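Local atomic coordinates of pumilio homolog 23 (Arabidopsis thaliana, PDB entry 5WZJ), a protein that binds RNA sequence-specifically through pumilio repeats, recognising 18S rRNA, and probably regulates translation and mRNA stability. Residues A[493-506]-A[527-540]. Sequence-based numbering, arbitrary orientation.
Sequences RGHFGELSLHTSGS and ELLDVKVDLSKTKQ. With nucleotides of chain B.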
# COMPACT_ATOMS: atom_id res chain seq x y z
N ARG A 493 -31.54 15.06 -4.46
CA ARG A 493 -32.28 16.08 -3.72
C ARG A 493 -33.12 15.44 -2.63
O ARG A 493 -33.70 14.36 -2.81
CB ARG A 493 -33.18 16.89 -4.65
CG ARG A 493 -32.43 17.87 -5.54
CD ARG A 493 -33.36 18.90 -6.20
NE ARG A 493 -34.00 19.79 -5.23
CZ ARG A 493 -34.64 20.91 -5.56
NH1 ARG A 493 -34.71 21.28 -6.84
NH2 ARG A 493 -35.21 21.66 -4.63
N GLY A 494 -33.19 16.11 -1.49
CA GLY A 494 -33.83 15.54 -0.32
C GLY A 494 -32.92 14.68 0.53
O GLY A 494 -33.33 14.26 1.61
N HIS A 495 -31.69 14.42 0.08
CA HIS A 495 -30.78 13.57 0.83
C HIS A 495 -29.46 14.23 1.15
O HIS A 495 -28.58 13.59 1.73
CB HIS A 495 -30.53 12.26 0.07
CG HIS A 495 -31.74 11.38 0.01
ND1 HIS A 495 -32.66 11.46 -1.01
CD2 HIS A 495 -32.20 10.43 0.86
CE1 HIS A 495 -33.63 10.59 -0.80
NE2 HIS A 495 -33.38 9.96 0.33
N PHE A 496 -29.29 15.49 0.77
CA PHE A 496 -28.00 16.12 1.03
C PHE A 496 -27.76 16.31 2.52
O PHE A 496 -26.61 16.24 2.96
CB PHE A 496 -27.92 17.46 0.28
CG PHE A 496 -27.81 17.29 -1.21
CD1 PHE A 496 -26.62 16.85 -1.79
CD2 PHE A 496 -28.90 17.54 -2.03
CE1 PHE A 496 -26.51 16.68 -3.17
CE2 PHE A 496 -28.79 17.37 -3.42
CZ PHE A 496 -27.60 16.94 -3.98
N GLY A 497 -28.83 16.51 3.30
CA GLY A 497 -28.66 16.64 4.74
C GLY A 497 -28.09 15.38 5.36
O GLY A 497 -27.09 15.42 6.09
N GLU A 498 -28.70 14.23 5.06
CA GLU A 498 -28.21 12.96 5.58
C GLU A 498 -26.80 12.66 5.08
O GLU A 498 -25.95 12.19 5.85
CB GLU A 498 -29.17 11.83 5.20
CG GLU A 498 -28.84 10.51 5.86
CD GLU A 498 -29.64 9.35 5.30
OE1 GLU A 498 -30.67 9.61 4.63
OE2 GLU A 498 -29.23 8.19 5.52
N LEU A 499 -26.53 12.95 3.80
CA LEU A 499 -25.20 12.71 3.26
C LEU A 499 -24.13 13.53 3.97
O LEU A 499 -23.01 13.05 4.18
CB LEU A 499 -25.18 13.03 1.76
CG LEU A 499 -25.62 11.95 0.80
CD1 LEU A 499 -25.66 12.54 -0.61
CD2 LEU A 499 -24.64 10.79 0.88
N SER A 500 -24.45 14.78 4.32
CA SER A 500 -23.45 15.64 4.95
C SER A 500 -23.01 15.08 6.29
O SER A 500 -21.87 15.31 6.72
CB SER A 500 -23.98 17.06 5.12
OG SER A 500 -24.96 17.12 6.14
N LEU A 501 -23.89 14.33 6.96
CA LEU A 501 -23.56 13.74 8.25
C LEU A 501 -22.63 12.54 8.11
O LEU A 501 -21.90 12.22 9.06
CB LEU A 501 -24.85 13.35 8.97
CG LEU A 501 -25.87 14.49 9.07
CD1 LEU A 501 -27.15 14.04 9.77
CD2 LEU A 501 -25.26 15.68 9.79
N HIS A 502 -22.65 11.85 6.96
CA HIS A 502 -21.67 10.81 6.67
C HIS A 502 -20.28 11.42 6.52
O HIS A 502 -20.11 12.50 5.94
CB HIS A 502 -22.02 10.06 5.38
CG HIS A 502 -23.06 9.00 5.54
ND1 HIS A 502 -24.40 9.29 5.73
CD2 HIS A 502 -22.97 7.65 5.52
CE1 HIS A 502 -25.08 8.16 5.82
NE2 HIS A 502 -24.24 7.15 5.70
N THR A 503 -19.27 10.70 7.02
CA THR A 503 -17.89 11.12 6.81
C THR A 503 -17.53 11.11 5.33
O THR A 503 -16.91 12.06 4.82
CB THR A 503 -16.95 10.21 7.59
OG1 THR A 503 -17.52 9.90 8.87
CG2 THR A 503 -15.60 10.88 7.79
N SER A 504 -17.90 10.04 4.63
CA SER A 504 -17.62 9.93 3.20
C SER A 504 -18.59 10.80 2.40
O SER A 504 -18.16 11.57 1.53
CB SER A 504 -17.72 8.47 2.76
OG SER A 504 -17.78 8.35 1.35
N GLY A 505 -19.89 10.69 2.69
CA GLY A 505 -20.91 11.44 1.98
C GLY A 505 -20.71 12.94 1.98
O GLY A 505 -21.18 13.63 1.06
N SER A 506 -20.02 13.47 2.99
CA SER A 506 -19.82 14.91 3.06
C SER A 506 -18.95 15.41 1.92
O SER A 506 -19.19 16.51 1.39
CB SER A 506 -19.22 15.31 4.41
OG SER A 506 -17.86 14.92 4.53
N GLU A 527 -30.80 22.33 2.44
CA GLU A 527 -30.88 21.04 3.12
C GLU A 527 -29.86 20.94 4.26
O GLU A 527 -30.18 20.40 5.33
CB GLU A 527 -30.68 19.90 2.12
CG GLU A 527 -31.86 19.76 1.16
CD GLU A 527 -31.74 18.54 0.25
OE1 GLU A 527 -32.13 18.64 -0.94
OE2 GLU A 527 -31.28 17.48 0.72
N LEU A 528 -28.65 21.46 4.06
CA LEU A 528 -27.67 21.44 5.15
C LEU A 528 -28.11 22.33 6.30
O LEU A 528 -27.82 22.04 7.47
CB LEU A 528 -26.30 21.87 4.66
CG LEU A 528 -25.65 21.06 3.53
CD1 LEU A 528 -24.15 21.27 3.52
CD2 LEU A 528 -26.00 19.59 3.64
N LEU A 529 -28.82 23.42 5.99
CA LEU A 529 -29.34 24.30 7.02
C LEU A 529 -30.25 23.53 7.99
O LEU A 529 -30.17 23.73 9.21
CB LEU A 529 -30.08 25.46 6.36
CG LEU A 529 -30.41 26.70 7.18
CD1 LEU A 529 -29.24 27.10 8.07
CD2 LEU A 529 -30.78 27.83 6.22
N ASP A 530 -31.09 22.63 7.47
CA ASP A 530 -32.00 21.88 8.32
C ASP A 530 -31.29 20.96 9.30
O ASP A 530 -31.88 20.59 10.32
CB ASP A 530 -32.96 21.05 7.46
CG ASP A 530 -33.97 21.91 6.72
OD1 ASP A 530 -34.36 22.97 7.25
OD2 ASP A 530 -34.38 21.51 5.61
N VAL A 531 -30.06 20.54 9.01
CA VAL A 531 -29.33 19.64 9.89
C VAL A 531 -28.09 20.31 10.47
O VAL A 531 -27.16 19.64 10.91
CB VAL A 531 -28.96 18.33 9.16
CG1 VAL A 531 -30.22 17.67 8.58
CG2 VAL A 531 -27.94 18.59 8.05
N LYS A 532 -28.07 21.65 10.47
CA LYS A 532 -26.86 22.39 10.80
C LYS A 532 -26.37 22.08 12.21
O LYS A 532 -25.16 22.04 12.46
CB LYS A 532 -27.11 23.89 10.66
CG LYS A 532 -25.87 24.73 10.91
CD LYS A 532 -26.21 26.11 11.45
CE LYS A 532 -25.00 26.74 12.13
NZ LYS A 532 -25.34 28.01 12.82
N VAL A 533 -27.30 21.86 13.14
CA VAL A 533 -26.91 21.53 14.51
C VAL A 533 -26.14 20.21 14.54
O VAL A 533 -24.98 20.15 14.97
CB VAL A 533 -28.15 21.48 15.43
CG1 VAL A 533 -27.79 20.85 16.76
CG2 VAL A 533 -28.71 22.88 15.62
N ASP A 534 -26.77 19.14 14.05
CA ASP A 534 -26.11 17.84 14.02
C ASP A 534 -24.82 17.87 13.21
O ASP A 534 -23.83 17.22 13.57
CB ASP A 534 -27.07 16.78 13.47
CG ASP A 534 -28.15 16.40 14.47
OD1 ASP A 534 -27.83 16.30 15.67
OD2 ASP A 534 -29.31 16.20 14.05
N LEU A 535 -24.80 18.64 12.11
CA LEU A 535 -23.64 18.66 11.23
C LEU A 535 -22.42 19.28 11.90
O LEU A 535 -21.29 18.83 11.69
CB LEU A 535 -23.98 19.39 9.93
CG LEU A 535 -22.90 19.51 8.84
CD1 LEU A 535 -22.42 18.13 8.38
CD2 LEU A 535 -23.44 20.33 7.65
N SER A 536 -22.62 20.33 12.70
CA SER A 536 -21.49 20.96 13.38
C SER A 536 -20.87 20.04 14.42
O SER A 536 -19.72 20.26 14.80
CB SER A 536 -21.93 22.27 14.05
OG SER A 536 -22.98 22.01 14.96
N LYS A 537 -21.60 19.01 14.86
CA LYS A 537 -21.06 18.05 15.81
C LYS A 537 -20.04 17.12 15.16
O LYS A 537 -19.14 16.61 15.85
CB LYS A 537 -22.19 17.25 16.45
N THR A 538 -20.16 16.87 13.86
CA THR A 538 -19.33 15.88 13.19
C THR A 538 -17.93 16.42 12.91
O THR A 538 -17.66 17.62 13.05
CB THR A 538 -19.98 15.41 11.88
OG1 THR A 538 -19.94 16.48 10.93
CG2 THR A 538 -21.43 15.02 12.12
N LYS A 539 -17.03 15.52 12.50
CA LYS A 539 -15.64 15.90 12.25
C LYS A 539 -15.52 16.80 11.02
O LYS A 539 -14.74 17.75 11.01
CB LYS A 539 -14.78 14.65 12.09
N GLN A 540 -16.30 16.51 9.98
CA GLN A 540 -16.25 17.24 8.72
C GLN A 540 -17.16 18.46 8.70
O GLN A 540 -16.93 19.38 7.90
CB GLN A 540 -16.64 16.30 7.57
CG GLN A 540 -18.13 15.91 7.56
CD GLN A 540 -18.51 14.82 8.57
OE1 GLN A 540 -17.69 14.40 9.40
NE2 GLN A 540 -19.75 14.36 8.50
O5' G B 1 -8.70 15.03 8.54
C5' G B 1 -9.54 14.49 9.55
C4' G B 1 -10.89 14.08 9.01
O4' G B 1 -11.64 15.26 8.63
C3' G B 1 -10.87 13.21 7.76
O3' G B 1 -10.67 11.83 8.05
C2' G B 1 -12.24 13.51 7.13
O2' G B 1 -13.26 12.75 7.77
C1' G B 1 -12.43 14.99 7.50
N9 G B 1 -12.02 15.89 6.40
C8 G B 1 -10.76 16.37 6.13
N7 G B 1 -10.71 17.14 5.08
C5 G B 1 -12.02 17.17 4.62
C6 G B 1 -12.59 17.84 3.50
O6 G B 1 -12.01 18.57 2.67
N1 G B 1 -13.96 17.60 3.40
C2 G B 1 -14.70 16.81 4.25
N2 G B 1 -16.01 16.70 3.97
N3 G B 1 -14.18 16.18 5.30
C4 G B 1 -12.85 16.40 5.42
P G B 2 -9.69 10.92 7.16
OP1 G B 2 -9.06 9.91 8.05
OP2 G B 2 -8.84 11.80 6.31
O5' G B 2 -10.67 10.11 6.20
C5' G B 2 -11.89 9.58 6.69
C4' G B 2 -12.66 8.88 5.60
O4' G B 2 -13.10 9.84 4.61
C3' G B 2 -11.89 7.85 4.80
O3' G B 2 -11.91 6.60 5.48
C2' G B 2 -12.60 7.82 3.44
O2' G B 2 -13.63 6.84 3.44
C1' G B 2 -13.24 9.21 3.36
N9 G B 2 -12.69 10.09 2.30
C8 G B 2 -11.48 10.74 2.19
N7 G B 2 -11.38 11.44 1.09
C5 G B 2 -12.60 11.24 0.44
C6 G B 2 -13.10 11.73 -0.80
O6 G B 2 -12.55 12.47 -1.61
N1 G B 2 -14.39 11.27 -1.06
C2 G B 2 -15.11 10.43 -0.25
N2 G B 2 -16.33 10.09 -0.66
N3 G B 2 -14.66 9.97 0.91
C4 G B 2 -13.41 10.41 1.18
O HOH W 1 -33.73 20.14 -2.01
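Two short helices of the pumilio superhelix, 496-501 and 532-537, lie side by side, their axes 9.7 Å apart and 18° from parallel; Glu527 of helix 518-530 and Gln540, just past 532-537, tie the segments at either end. Glu527 grips the turn before helix 496-501: OE1 takes Gly494 N on its syn side, but well out of the carboxylate plane, and OE2 takes Phe496 N, each at 2.8 Å, with CD at the edge of the Phe496 ring. A glutamine in place of Glu527 would probably leave one of these N-H groups without an acceptor. Gly497, with no side chain, leaves room for Val531, whose CG2 lies 3.8 Å from Gly497 O. Leu535 CD1 packs 3.5 Å from Ser500 OG, which donates to Gly497 O, and Leu501 CD2 lies 3.7 Å from Leu535 CA. Bent at chi2 (-78°), Gln540 turns NE2 onto a lone pair of Ser500 O at 2.9 Å, nearly straight (169°), with a weak bond to Leu501 O. Gln540 CB touches the base of G1 of chain B, whose N2 donates to Ser506 OG; Ser504 OG accepts from G2 N2. Side-by-side helices with serines and a glutamine meeting bases at one end are typical of the PUF superhelix.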